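Local coordinates for proteasome assembly chaperone family protein (Pyrococcus furiosus, PDB 3VR0) that acts as an archaeal proteasome activator and is homologous to the chaperones that assist proteasome assembly, at residues C[60-65]-C[131-136]; C[52-57]-C[102-107]; C[173-178]-C[231-236]; C[73-78]-C[83-88]. All blocks are in the same frame, centred on the assembly; numbering follows the deposited sequence.

Contact 1: residues C[60-65]-C[131-136]; sequences KKFAEL and QEFGTR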
loop_
_atom_site.group_PDB
_atom_site.type_symbol
_atom_site.label_atom_id
_atom_site.label_comp_id
_atom_site.label_asym_id
_atom_site.label_seq_id
_atom_site.Cartn_x
_atom_site.Cartn_y
_atom_site.Cartn_z
ATOM N N LYS C 60 22.950 -0.454 28.555
ATOM C CA LYS C 60 22.061 -1.544 28.938
ATOM C C LYS C 60 20.773 -1.542 28.156
ATOM O O LYS C 60 20.118 -0.503 28.045
ATOM C CB LYS C 60 21.694 -1.389 30.438
ATOM C CG LYS C 60 21.096 -2.651 31.019
ATOM C CD LYS C 60 19.850 -2.351 31.833
ATOM C CE LYS C 60 19.634 -3.410 32.925
ATOM N NZ LYS C 60 18.733 -4.532 32.477
ATOM N N LYS C 61 20.353 -2.698 27.669
ATOM C CA LYS C 61 19.080 -2.731 26.959
ATOM C C LYS C 61 17.887 -2.538 27.901
ATOM O O LYS C 61 17.781 -3.280 28.873
ATOM C CB LYS C 61 18.856 -4.051 26.271
ATOM C CG LYS C 61 17.469 -4.060 25.629
ATOM C CD LYS C 61 17.323 -5.067 24.498
ATOM C CE LYS C 61 17.215 -6.466 25.014
ATOM N NZ LYS C 61 17.086 -7.393 23.842
ATOM N N PHE C 62 16.962 -1.629 27.556
ATOM C CA PHE C 62 15.761 -1.426 28.382
ATOM C C PHE C 62 14.388 -1.447 27.719
ATOM O O PHE C 62 13.378 -1.442 28.442
ATOM C CB PHE C 62 15.857 -0.166 29.217
ATOM C CG PHE C 62 15.713 1.139 28.436
ATOM C CD1 PHE C 62 14.595 1.918 28.584
ATOM C CD2 PHE C 62 16.742 1.592 27.604
ATOM C CE1 PHE C 62 14.484 3.101 27.950
ATOM C CE2 PHE C 62 16.653 2.802 26.970
ATOM C CZ PHE C 62 15.514 3.545 27.115
ATOM N N ALA C 63 14.330 -1.445 26.382
ATOM C CA ALA C 63 13.046 -1.545 25.680
ATOM C C ALA C 63 13.216 -2.157 24.279
ATOM O O ALA C 63 14.283 -2.082 23.698
ATOM C CB ALA C 63 12.399 -0.176 25.562
ATOM N N GLU C 64 12.168 -2.771 23.751
ATOM C CA GLU C 64 12.227 -3.122 22.355
ATOM C C GLU C 64 10.953 -2.783 21.576
ATOM O O GLU C 64 9.844 -2.710 22.138
ATOM C CB GLU C 64 12.858 -4.530 22.096
ATOM C CG GLU C 64 12.254 -5.664 22.757
ATOM C CD GLU C 64 13.231 -6.865 22.927
ATOM O OE1 GLU C 64 14.450 -6.797 22.575
ATOM O OE2 GLU C 64 12.739 -7.899 23.417
ATOM N N LEU C 65 11.154 -2.456 20.299
ATOM C CA LEU C 65 10.061 -1.973 19.455
ATOM C C LEU C 65 9.689 -3.037 18.433
ATOM O O LEU C 65 10.546 -3.591 17.773
ATOM C CB LEU C 65 10.470 -0.660 18.794
ATOM C CG LEU C 65 9.450 0.072 17.920
ATOM C CD1 LEU C 65 9.735 1.584 17.896
ATOM C CD2 LEU C 65 9.429 -0.521 16.444
ATOM N N GLN C 131 10.785 11.046 24.705
ATOM C CA GLN C 131 10.314 12.203 25.433
ATOM C C GLN C 131 9.764 11.878 26.841
ATOM O O GLN C 131 9.736 12.755 27.688
ATOM C CB GLN C 131 9.243 12.963 24.641
ATOM C CG GLN C 131 9.752 13.756 23.425
ATOM C CD GLN C 131 8.600 14.529 22.768
ATOM O OE1 GLN C 131 7.680 13.942 22.185
ATOM N NE2 GLN C 131 8.636 15.838 22.890
ATOM N N GLU C 132 9.340 10.646 27.095
ATOM C CA GLU C 132 8.975 10.307 28.464
ATOM C C GLU C 132 10.154 10.453 29.413
ATOM O O GLU C 132 9.926 10.603 30.593
ATOM C CB GLU C 132 8.391 8.903 28.579
ATOM C CG GLU C 132 7.108 8.730 27.777
ATOM C CD GLU C 132 6.584 7.327 27.873
ATOM O OE1 GLU C 132 7.109 6.486 28.676
ATOM O OE2 GLU C 132 5.613 7.065 27.153
ATOM N N PHE C 133 11.392 10.448 28.898
ATOM C CA PHE C 133 12.603 10.555 29.736
ATOM C C PHE C 133 13.196 11.937 29.703
ATOM O O PHE C 133 14.306 12.158 30.155
ATOM C CB PHE C 133 13.617 9.472 29.347
ATOM C CG PHE C 133 13.074 8.113 29.549
ATOM C CD1 PHE C 133 13.131 7.507 30.818
ATOM C CD2 PHE C 133 12.367 7.470 28.515
ATOM C CE1 PHE C 133 12.518 6.240 31.024
ATOM C CE2 PHE C 133 11.793 6.221 28.697
ATOM C CZ PHE C 133 11.865 5.607 29.957
ATOM N N GLY C 134 12.444 12.877 29.145
ATOM C CA GLY C 134 12.910 14.236 29.036
ATOM C C GLY C 134 13.833 14.503 27.854
ATOM O O GLY C 134 14.463 15.540 27.840
ATOM N N THR C 135 13.973 13.584 26.897
ATOM C CA THR C 135 14.824 13.810 25.699
ATOM C C THR C 135 14.389 15.012 24.867
ATOM O O THR C 135 13.187 15.166 24.564
ATOM C CB THR C 135 14.795 12.616 24.760
ATOM O OG1 THR C 135 15.064 11.436 25.516
ATOM C CG2 THR C 135 15.840 12.769 23.618
ATOM N N ARG C 136 15.361 15.865 24.536
ATOM C CA ARG C 136 15.126 17.053 23.702
ATOM C C ARG C 136 15.992 16.965 22.474
ATOM O O ARG C 136 15.665 17.534 21.457
ATOM C CB ARG C 136 15.488 18.367 24.457
ATOM C CG ARG C 136 14.638 18.610 25.766
ATOM C CD ARG C 136 15.223 19.758 26.654
ATOM N NE ARG C 136 16.648 19.504 26.952
ATOM C CZ ARG C 136 17.640 20.346 26.660
ATOM N NH1 ARG C 136 17.356 21.550 26.126
ATOM N NH2 ARG C 136 18.905 19.995 26.922
#
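F62 on strand 60-65 and F133 in a type I beta turn, Q131 to G134, closed by G134 N on Q131 O, bring their backbones no nearer than 12.5 Å between the two CA atoms. The two aromatic side chains reach out from facing backbones and overlap only at their ends. They form a T-shaped (edge-to-face) pair, the edge of F62 turned to the face of F133, with ring centroids 5.8 Å apart and planes at 87°. The closest atoms are F62 CE1 and F133 CZ at 4.1 Å, so the touch is light and purely apolar. F62 gets there with its CG lodged between the backbone N and the carbonyl carbon (chi1 73°). On the side of the strand turned away from the rings, K61 NZ makes a salt bridge to E64 OE1 at 3.0 Å and another to E88 OE2. Both rings are buried, with P28 touching each. F129 of helix 116-131 adds an edge-to-face partner to F133. F62 and A63 both face F89 of strand 87-92, a classic beta bulge, and strand 21-24 lines the other flank of strand 60-66, so the turn leading into strand 137-145 packs against this end of the central sheet.

Contact 2: residues C[52-57]-C[102-107]; sequences HLIQEL and LIIVTG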
loop_
_atom_site.group_PDB
_atom_site.type_symbol
_atom_site.label_atom_id
_atom_site.label_comp_id
_atom_site.label_asym_id
_atom_site.label_seq_id
_atom_site.Cartn_x
_atom_site.Cartn_y
_atom_site.Cartn_z
ATOM N N HIS C 52 28.806 -0.472 18.163
ATOM C CA HIS C 52 30.109 -0.314 18.753
ATOM C C HIS C 52 29.991 0.577 19.975
ATOM O O HIS C 52 30.634 0.331 20.990
ATOM C CB HIS C 52 31.121 0.284 17.777
ATOM C CG HIS C 52 32.512 0.270 18.314
ATOM N ND1 HIS C 52 33.129 -0.891 18.735
ATOM C CD2 HIS C 52 33.392 1.269 18.543
ATOM C CE1 HIS C 52 34.338 -0.606 19.187
ATOM N NE2 HIS C 52 34.528 0.695 19.068
ATOM N N LEU C 53 29.158 1.610 19.873
ATOM C CA LEU C 53 28.943 2.493 21.001
ATOM C C LEU C 53 28.242 1.750 22.147
ATOM O O LEU C 53 28.658 1.864 23.292
ATOM C CB LEU C 53 28.224 3.770 20.599
ATOM C CG LEU C 53 28.002 4.854 21.651
ATOM C CD1 LEU C 53 29.335 5.516 22.135
ATOM C CD2 LEU C 53 27.064 5.891 21.033
ATOM N N ILE C 54 27.220 0.963 21.840
ATOM C CA ILE C 54 26.581 0.124 22.849
ATOM C C ILE C 54 27.643 -0.673 23.615
ATOM O O ILE C 54 27.672 -0.648 24.857
ATOM C CB ILE C 54 25.558 -0.901 22.257
ATOM C CG1 ILE C 54 24.432 -0.236 21.429
ATOM C CG2 ILE C 54 25.031 -1.849 23.315
ATOM C CD1 ILE C 54 23.752 0.732 22.074
ATOM N N GLN C 55 28.458 -1.412 22.857
ATOM C CA GLN C 55 29.470 -2.330 23.423
ATOM C C GLN C 55 30.505 -1.657 24.283
ATOM O O GLN C 55 30.753 -2.111 25.369
ATOM C CB GLN C 55 30.190 -3.150 22.351
ATOM C CG GLN C 55 29.306 -4.145 21.666
ATOM C CD GLN C 55 28.642 -5.094 22.665
ATOM O OE1 GLN C 55 27.400 -5.148 22.755
ATOM N NE2 GLN C 55 29.468 -5.843 23.436
ATOM N N GLU C 56 31.089 -0.571 23.800
ATOM C CA GLU C 56 32.162 0.097 24.536
ATOM C C GLU C 56 31.666 0.804 25.797
ATOM O O GLU C 56 32.411 0.951 26.759
ATOM C CB GLU C 56 32.910 1.070 23.633
ATOM C CG GLU C 56 33.595 0.354 22.451
ATOM C CD GLU C 56 34.544 -0.764 22.935
ATOM O OE1 GLU C 56 35.336 -0.474 23.846
ATOM O OE2 GLU C 56 34.479 -1.913 22.424
ATOM N N LEU C 57 30.412 1.247 25.788
ATOM C CA LEU C 57 29.887 1.961 26.919
ATOM C C LEU C 57 29.220 0.982 27.877
ATOM O O LEU C 57 28.805 1.365 28.965
ATOM C CB LEU C 57 28.878 3.001 26.445
ATOM C CG LEU C 57 29.389 4.259 25.752
ATOM C CD1 LEU C 57 28.220 5.136 25.516
ATOM C CD2 LEU C 57 30.461 5.023 26.544
ATOM N N LEU C 102 22.539 8.810 27.776
ATOM C CA LEU C 102 22.205 8.427 26.397
ATOM C C LEU C 102 21.081 7.429 26.341
ATOM O O LEU C 102 20.977 6.555 27.217
ATOM C CB LEU C 102 23.403 7.840 25.638
ATOM C CG LEU C 102 24.638 8.775 25.696
ATOM C CD1 LEU C 102 25.877 8.114 25.127
ATOM C CD2 LEU C 102 24.328 10.131 25.012
ATOM N N ILE C 103 20.259 7.573 25.289
ATOM C CA ILE C 103 19.441 6.475 24.760
ATOM C C ILE C 103 19.916 6.209 23.317
ATOM O O ILE C 103 20.040 7.156 22.493
ATOM C CB ILE C 103 17.927 6.863 24.733
ATOM C CG1 ILE C 103 17.450 7.254 26.135
ATOM C CG2 ILE C 103 17.023 5.701 24.077
ATOM C CD1 ILE C 103 16.012 7.721 26.188
ATOM N N ILE C 104 20.133 4.932 23.009
ATOM C CA ILE C 104 20.635 4.554 21.733
ATOM C C ILE C 104 19.689 3.510 21.159
ATOM O O ILE C 104 19.376 2.540 21.813
ATOM C CB ILE C 104 22.090 3.980 21.807
ATOM C CG1 ILE C 104 23.034 4.989 22.455
ATOM C CG2 ILE C 104 22.589 3.583 20.364
ATOM C CD1 ILE C 104 24.368 4.349 22.965
ATOM N N VAL C 105 19.196 3.744 19.948
ATOM C CA VAL C 105 18.337 2.747 19.311
ATOM C C VAL C 105 19.098 2.137 18.147
ATOM O O VAL C 105 19.794 2.842 17.422
ATOM C CB VAL C 105 16.977 3.347 18.802
ATOM C CG1 VAL C 105 17.184 4.437 17.722
ATOM C CG2 VAL C 105 16.056 2.260 18.274
ATOM N N THR C 106 18.965 0.832 17.997
ATOM C CA THR C 106 19.381 0.118 16.802
ATOM C C THR C 106 18.365 -1.010 16.542
ATOM O O THR C 106 17.342 -1.102 17.207
ATOM C CB THR C 106 20.865 -0.406 16.920
ATOM O OG1 THR C 106 21.330 -0.841 15.637
ATOM C CG2 THR C 106 21.034 -1.576 17.913
ATOM N N GLY C 107 18.631 -1.882 15.592
ATOM C CA GLY C 107 17.698 -2.958 15.336
ATOM C C GLY C 107 17.894 -3.671 14.022
ATOM O O GLY C 107 18.868 -3.427 13.294
#
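No flat group enters the interface where L53, I54 and L57 meet L102 and I104; the one ring of the helix segment, H52, carries E56 CG over one face, 3.4 Å above its plane and off-centre, and its NE2 bonds to D240 O. What joins helix and strand is aliphatic. The axes approach to 9.8 Å, with N-to-C directions at 132°, and I54 stands nearest I104. These two isoleucines run antiparallel, the end of I54 beside the base of I104: I54 bends at chi2 (-54°), which brings its CD1 onto the CG2 branch of I104 at 3.5 Å, close also to the CB. The other arm of I104 extends to CD1, which meets L53 CD2 at 3.7 Å as the two side chains cross at about a right angle. I104 is thus held by its two branches between successive helix residues. One turn on, L57 CD1 touches L102 CD1 at 3.8 Å, again with the chains crossed. The arrangement is a helix laid across one face of the central sheet: strands 34-37 and 87-92 flank strand 102-107, supplying I36 to L53 and Y90 to I54, while L228 and T232 of helix 221-235 cover L53 and L235 of the same helix reaches L102.

Contact 3: residues C[173-178]-C[231-236]; sequences EGCSVE and VTKILG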
loop_
_atom_site.group_PDB
_atom_site.type_symbol
_atom_site.label_atom_id
_atom_site.label_comp_id
_atom_site.label_asym_id
_atom_site.label_seq_id
_atom_site.Cartn_x
_atom_site.Cartn_y
_atom_site.Cartn_z
ATOM N N GLU C 173 35.452 21.142 17.298
ATOM C CA GLU C 173 36.777 21.773 17.169
ATOM C C GLU C 173 37.879 20.776 17.626
ATOM O O GLU C 173 37.838 20.270 18.754
ATOM C CB GLU C 173 36.764 23.064 17.999
ATOM C CG GLU C 173 37.724 24.167 17.556
ATOM C CD GLU C 173 37.108 25.587 17.574
ATOM O OE1 GLU C 173 36.169 25.879 18.374
ATOM O OE2 GLU C 173 37.589 26.426 16.766
ATOM N N GLY C 174 38.804 20.428 16.725
ATOM C CA GLY C 174 39.920 19.520 17.057
ATOM C C GLY C 174 39.743 18.044 16.725
ATOM O O GLY C 174 40.634 17.209 16.939
ATOM N N CYS C 175 38.578 17.713 16.191
ATOM C CA CYS C 175 38.266 16.358 15.830
ATOM C C CYS C 175 39.127 15.967 14.643
ATOM O O CYS C 175 39.370 16.802 13.769
ATOM C CB CYS C 175 36.787 16.295 15.456
ATOM S SG CYS C 175 36.251 14.689 14.904
ATOM N N SER C 176 39.590 14.715 14.606
ATOM C CA SER C 176 40.383 14.217 13.457
ATOM C C SER C 176 39.624 14.157 12.111
ATOM O O SER C 176 40.162 14.545 11.056
ATOM C CB SER C 176 40.995 12.853 13.771
ATOM O OG SER C 176 40.106 12.052 14.539
ATOM N N VAL C 177 38.374 13.696 12.141
ATOM C CA VAL C 177 37.572 13.543 10.919
ATOM C C VAL C 177 37.099 14.880 10.384
ATOM O O VAL C 177 36.710 15.777 11.140
ATOM C CB VAL C 177 36.367 12.577 11.091
ATOM C CG1 VAL C 177 36.838 11.229 11.580
ATOM C CG2 VAL C 177 35.303 13.164 12.007
ATOM N N GLU C 178 37.167 15.011 9.066
ATOM C CA GLU C 178 36.651 16.194 8.393
ATOM C C GLU C 178 35.096 16.161 8.406
ATOM O O GLU C 178 34.482 15.154 8.029
ATOM C CB GLU C 178 37.194 16.260 6.963
ATOM C CG GLU C 178 36.769 17.526 6.223
ATOM C CD GLU C 178 37.246 17.574 4.792
ATOM O OE1 GLU C 178 37.681 16.518 4.256
ATOM O OE2 GLU C 178 37.175 18.670 4.196
ATOM N N VAL C 231 30.629 11.771 16.559
ATOM C CA VAL C 231 29.613 11.727 17.614
ATOM C C VAL C 231 30.264 11.663 19.032
ATOM O O VAL C 231 29.972 12.498 19.851
ATOM C CB VAL C 231 28.693 10.521 17.440
ATOM C CG1 VAL C 231 27.781 10.355 18.706
ATOM C CG2 VAL C 231 27.908 10.615 16.139
ATOM N N THR C 232 31.140 10.692 19.297
ATOM C CA THR C 232 31.831 10.655 20.600
ATOM C C THR C 232 32.564 11.966 20.899
ATOM O O THR C 232 32.506 12.510 22.013
ATOM C CB THR C 232 32.766 9.484 20.751
ATOM O OG1 THR C 232 33.728 9.489 19.685
ATOM C CG2 THR C 232 31.975 8.160 20.786
ATOM N N LYS C 233 33.143 12.568 19.871
ATOM C CA LYS C 233 33.735 13.890 20.077
ATOM C C LYS C 233 32.721 14.937 20.546
ATOM O O LYS C 233 32.997 15.700 21.483
ATOM C CB LYS C 233 34.513 14.325 18.822
ATOM C CG LYS C 233 34.611 15.809 18.553
ATOM C CD LYS C 233 35.307 16.587 19.666
ATOM C CE LYS C 233 36.786 16.359 19.717
ATOM N NZ LYS C 233 37.413 17.708 19.984
ATOM N N ILE C 234 31.540 14.996 19.929
ATOM C CA ILE C 234 30.499 15.903 20.448
ATOM C C ILE C 234 30.073 15.578 21.904
ATOM O O ILE C 234 29.667 16.466 22.649
ATOM C CB ILE C 234 29.253 15.913 19.506
ATOM C CG1 ILE C 234 29.549 16.719 18.248
ATOM C CG2 ILE C 234 28.056 16.495 20.164
ATOM C CD1 ILE C 234 28.606 16.461 17.095
ATOM N N LEU C 235 30.104 14.295 22.258
ATOM C CA LEU C 235 29.636 13.840 23.554
ATOM C C LEU C 235 30.676 14.035 24.677
ATOM O O LEU C 235 30.314 14.031 25.861
ATOM C CB LEU C 235 29.208 12.370 23.467
ATOM C CG LEU C 235 28.006 12.017 22.569
ATOM C CD1 LEU C 235 27.793 10.533 22.651
ATOM C CD2 LEU C 235 26.750 12.778 22.981
ATOM N N GLY C 236 31.950 14.221 24.307
ATOM C CA GLY C 236 33.041 14.351 25.278
ATOM C C GLY C 236 33.525 12.989 25.733
ATOM O O GLY C 236 34.038 12.839 26.838
#
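K233 lays the aliphatic part of its side chain over C175, CG meeting C175 CB at 3.8 Å with SG just beyond. The lysine sits in the last turn of helix 221-235, which ends in a Schellman motif: G236, with positive phi, is the C-prime residue, and the closing bonds run from L237 N to T232 O and, weakly, from G236 N to K233 O. The opposing segment is the loop that leaves helix 164-172 and leads into strand 179-181, so the contact joins the carboxyl ends of two helices at the surface of the PAC2-family fold. K233 is far from straight. CG lies anti to the backbone N (chi1 151°), and bends at chi2, chi3 and chi4 fold the chain back along the loop, until NZ donates to the carbonyl O of E173 at 2.9 Å. That carbonyl belongs to the first residue past helix 164-172, and the ammonium group comes to it from above the carbonyl plane, 37° out, with a C=O...N angle of 139°. The lysine therefore serves twice, by its methylenes and by its charge. With an alanine in place of K233, the E173 carbonyl would probably lose this donor and the CB of C175 its aliphatic neighbour, leaving the loop freer to move. L172 touches K233, and V177 packs on A226, S229 and A230. Consistent with an accessible cysteine picking up a heavy metal, C175 SG is a ligand of a gold ion, about 2 Å away.

Contact 4: residues C[73-78]-C[83-88]; sequences QVLIRK and ELMKNE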
loop_
_atom_site.group_PDB
_atom_site.type_symbol
_atom_site.label_atom_id
_atom_site.label_comp_id
_atom_site.label_asym_id
_atom_site.label_seq_id
_atom_site.Cartn_x
_atom_site.Cartn_y
_atom_site.Cartn_z
ATOM N N GLN C 73 7.867 -11.233 8.710
ATOM C CA GLN C 73 8.641 -12.453 8.946
ATOM C C GLN C 73 9.255 -12.451 10.340
ATOM O O GLN C 73 9.322 -11.426 11.023
ATOM C CB GLN C 73 9.801 -12.574 7.953
ATOM C CG GLN C 73 10.918 -11.532 8.269
ATOM C CD GLN C 73 11.814 -11.222 7.046
ATOM O OE1 GLN C 73 12.754 -10.443 7.148
ATOM N NE2 GLN C 73 11.519 -11.821 5.913
ATOM N N VAL C 74 9.769 -13.614 10.694
ATOM C CA VAL C 74 10.543 -13.833 11.905
ATOM C C VAL C 74 11.988 -14.061 11.497
ATOM O O VAL C 74 12.221 -14.503 10.393
ATOM C CB VAL C 74 9.832 -15.008 12.624
ATOM C CG1 VAL C 74 10.664 -16.203 12.846
ATOM C CG2 VAL C 74 8.932 -14.497 13.758
ATOM N N LEU C 75 12.949 -13.699 12.344
ATOM C CA LEU C 75 14.370 -13.994 12.103
ATOM C C LEU C 75 14.865 -15.119 12.987
ATOM O O LEU C 75 14.378 -15.306 14.097
ATOM C CB LEU C 75 15.277 -12.761 12.339
ATOM C CG LEU C 75 15.109 -11.520 11.447
ATOM C CD1 LEU C 75 15.968 -10.361 11.935
ATOM C CD2 LEU C 75 15.414 -11.824 9.958
ATOM N N ILE C 76 15.832 -15.873 12.483
ATOM C CA ILE C 76 16.444 -16.921 13.276
ATOM C C ILE C 76 17.481 -16.245 14.174
ATOM O O ILE C 76 18.372 -15.523 13.684
ATOM C CB ILE C 76 17.137 -17.977 12.387
ATOM C CG1 ILE C 76 16.148 -18.625 11.420
ATOM C CG2 ILE C 76 17.826 -19.028 13.265
ATOM C CD1 ILE C 76 14.986 -19.321 12.053
ATOM N N ARG C 77 17.343 -16.409 15.482
ATOM C CA ARG C 77 18.338 -15.814 16.395
ATOM C C ARG C 77 19.347 -16.904 16.757
ATOM O O ARG C 77 19.349 -17.972 16.137
ATOM C CB ARG C 77 17.693 -15.203 17.661
ATOM C CG ARG C 77 16.640 -14.094 17.408
ATOM C CD ARG C 77 17.129 -12.927 16.532
ATOM N NE ARG C 77 16.144 -11.841 16.567
ATOM C CZ ARG C 77 16.186 -10.706 15.867
ATOM N NH1 ARG C 77 17.195 -10.449 15.051
ATOM N NH2 ARG C 77 15.201 -9.811 15.986
ATOM N N LYS C 78 20.214 -16.635 17.736
ATOM C CA LYS C 78 21.136 -17.666 18.195
ATOM C C LYS C 78 20.276 -18.738 18.876
ATOM O O LYS C 78 19.212 -18.434 19.466
ATOM C CB LYS C 78 22.211 -17.112 19.167
ATOM C CG LYS C 78 23.536 -16.566 18.513
ATOM C CD LYS C 78 23.834 -15.029 18.749
ATOM C CE LYS C 78 23.098 -14.381 19.961
ATOM N NZ LYS C 78 21.652 -13.980 19.653
ATOM N N GLU C 83 12.296 -14.926 16.324
ATOM C CA GLU C 83 11.814 -13.670 16.837
ATOM C C GLU C 83 11.390 -12.687 15.718
ATOM O O GLU C 83 12.096 -12.511 14.740
ATOM C CB GLU C 83 12.907 -13.018 17.682
ATOM C CG GLU C 83 12.404 -11.928 18.578
ATOM C CD GLU C 83 13.450 -11.480 19.606
ATOM O OE1 GLU C 83 14.655 -11.448 19.275
ATOM O OE2 GLU C 83 13.051 -11.127 20.741
ATOM N N LEU C 84 10.268 -12.001 15.918
ATOM C CA LEU C 84 9.901 -10.892 15.065
ATOM C C LEU C 84 11.051 -9.910 14.908
ATOM O O LEU C 84 11.951 -9.811 15.770
ATOM C CB LEU C 84 8.703 -10.150 15.644
ATOM C CG LEU C 84 7.358 -10.850 15.714
ATOM C CD1 LEU C 84 6.419 -9.901 16.441
ATOM C CD2 LEU C 84 6.820 -11.178 14.326
ATOM N N MET C 85 11.000 -9.165 13.810
ATOM C CA MET C 85 11.934 -8.097 13.609
ATOM C C MET C 85 11.610 -6.958 14.564
ATOM O O MET C 85 10.439 -6.768 14.956
ATOM C CB MET C 85 11.935 -7.674 12.148
ATOM C CG MET C 85 12.533 -8.844 11.242
ATOM S SD MET C 85 13.086 -8.246 9.680
ATOM C CE MET C 85 11.478 -7.852 9.122
ATOM N N LYS C 86 12.649 -6.251 14.985
ATOM C CA LYS C 86 12.494 -5.359 16.116
ATOM C C LYS C 86 13.585 -4.307 16.112
ATOM O O LYS C 86 14.585 -4.423 15.363
ATOM C CB LYS C 86 12.532 -6.195 17.430
ATOM C CG LYS C 86 13.969 -6.740 17.763
ATOM C CD LYS C 86 13.964 -7.784 18.924
ATOM C CE LYS C 86 15.406 -8.154 19.279
ATOM N NZ LYS C 86 15.438 -9.174 20.365
ATOM N N ASN C 87 13.359 -3.249 16.879
ATOM C CA ASN C 87 14.420 -2.312 17.221
ATOM C C ASN C 87 14.631 -2.444 18.746
ATOM O O ASN C 87 13.720 -2.924 19.474
ATOM C CB ASN C 87 14.042 -0.870 16.868
ATOM C CG ASN C 87 13.792 -0.667 15.361
ATOM O OD1 ASN C 87 13.217 0.352 14.980
ATOM N ND2 ASN C 87 14.224 -1.637 14.506
ATOM N N GLU C 88 15.796 -2.005 19.217
ATOM C CA GLU C 88 16.155 -2.164 20.615
ATOM C C GLU C 88 16.623 -0.843 21.103
ATOM O O GLU C 88 17.337 -0.150 20.373
ATOM C CB GLU C 88 17.295 -3.166 20.762
ATOM C CG GLU C 88 16.943 -4.589 20.349
ATOM C CD GLU C 88 18.147 -5.556 20.460
ATOM O OE1 GLU C 88 19.326 -5.152 20.182
ATOM O OE2 GLU C 88 17.917 -6.734 20.838
HETATM O O HOH W 1 8.726 -8.784 11.820
#
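L75 and E83 make the antiparallel hydrogen-bonded pair of a beta hairpin. L75 N gives to E83 O at 2.8 Å, nearly straight at 172°, and E83 N returns a bond to L75 O at 3.1 Å. Where the strands part, a water takes over: it donates to Q73 O at 2.8 Å and accepts from M85 N at 3.0 Å. Apolar groups fill in beside these bonds, with M85 CG set against L75 CG at 3.7 Å and the bent end of M85 crossing the Q73 side chain at a slant, CE near its CG. The charged side is organised round E83 OE1. R77 NE reaches it at 3.1 Å through the anti lone pair, the guanidinium and carboxylate planes standing 83° apart, while K86 NZ comes in from above the carboxylate plane at 2.6 Å. A bend at chi2 (-54°) turns R77 across E83, and its NH2 is bound by D108 OD2, with a weak bond to L84 O besides. D108 OD2 also accepts from K86 N, and K86 NZ is further paired with E88. Changing R77 to a leucine would probably leave D108 without this cation and E83 OE1 held by K86 alone of its two cations, less firmly fixed in its rotation. Q73, V74 and L75 pair antiparallel with a strand of a second subunit, so the hairpin carries its sheet across the interface. E83 OE1 sits between R77 and K86, whose NH2 and NZ are 4.4 Å apart, with D108 on the arginine and E88 on the lysine, an arrangement that would probably favour ionised E83.

How the contacts relate
Along the chain, contacts 1 and 2 alternate their segments, contact 4 is nested inside both loops they close, and contact 3 follows. Contacts 1 and 2, centres 12 Å apart, touch where F62 and T135 meet I103. Both reach the same mixed sheet as contact 4, whose segment 83-88 runs into strand 87-92 between strands 60-66 and 102-107; L65 N probably bonds to N87 O, and E88 N to T106 O. Contact 3, centre 17 Å from contact 2, is joined to it through L235 on L102 and T232 on L53. Contacts 3 and 4 lie on opposite sides of the chain's centre, 34 Å apart between centres; contact 2, on the central sheet, touches both the helix-end loop contact and the hairpin that pairs with a second subunit.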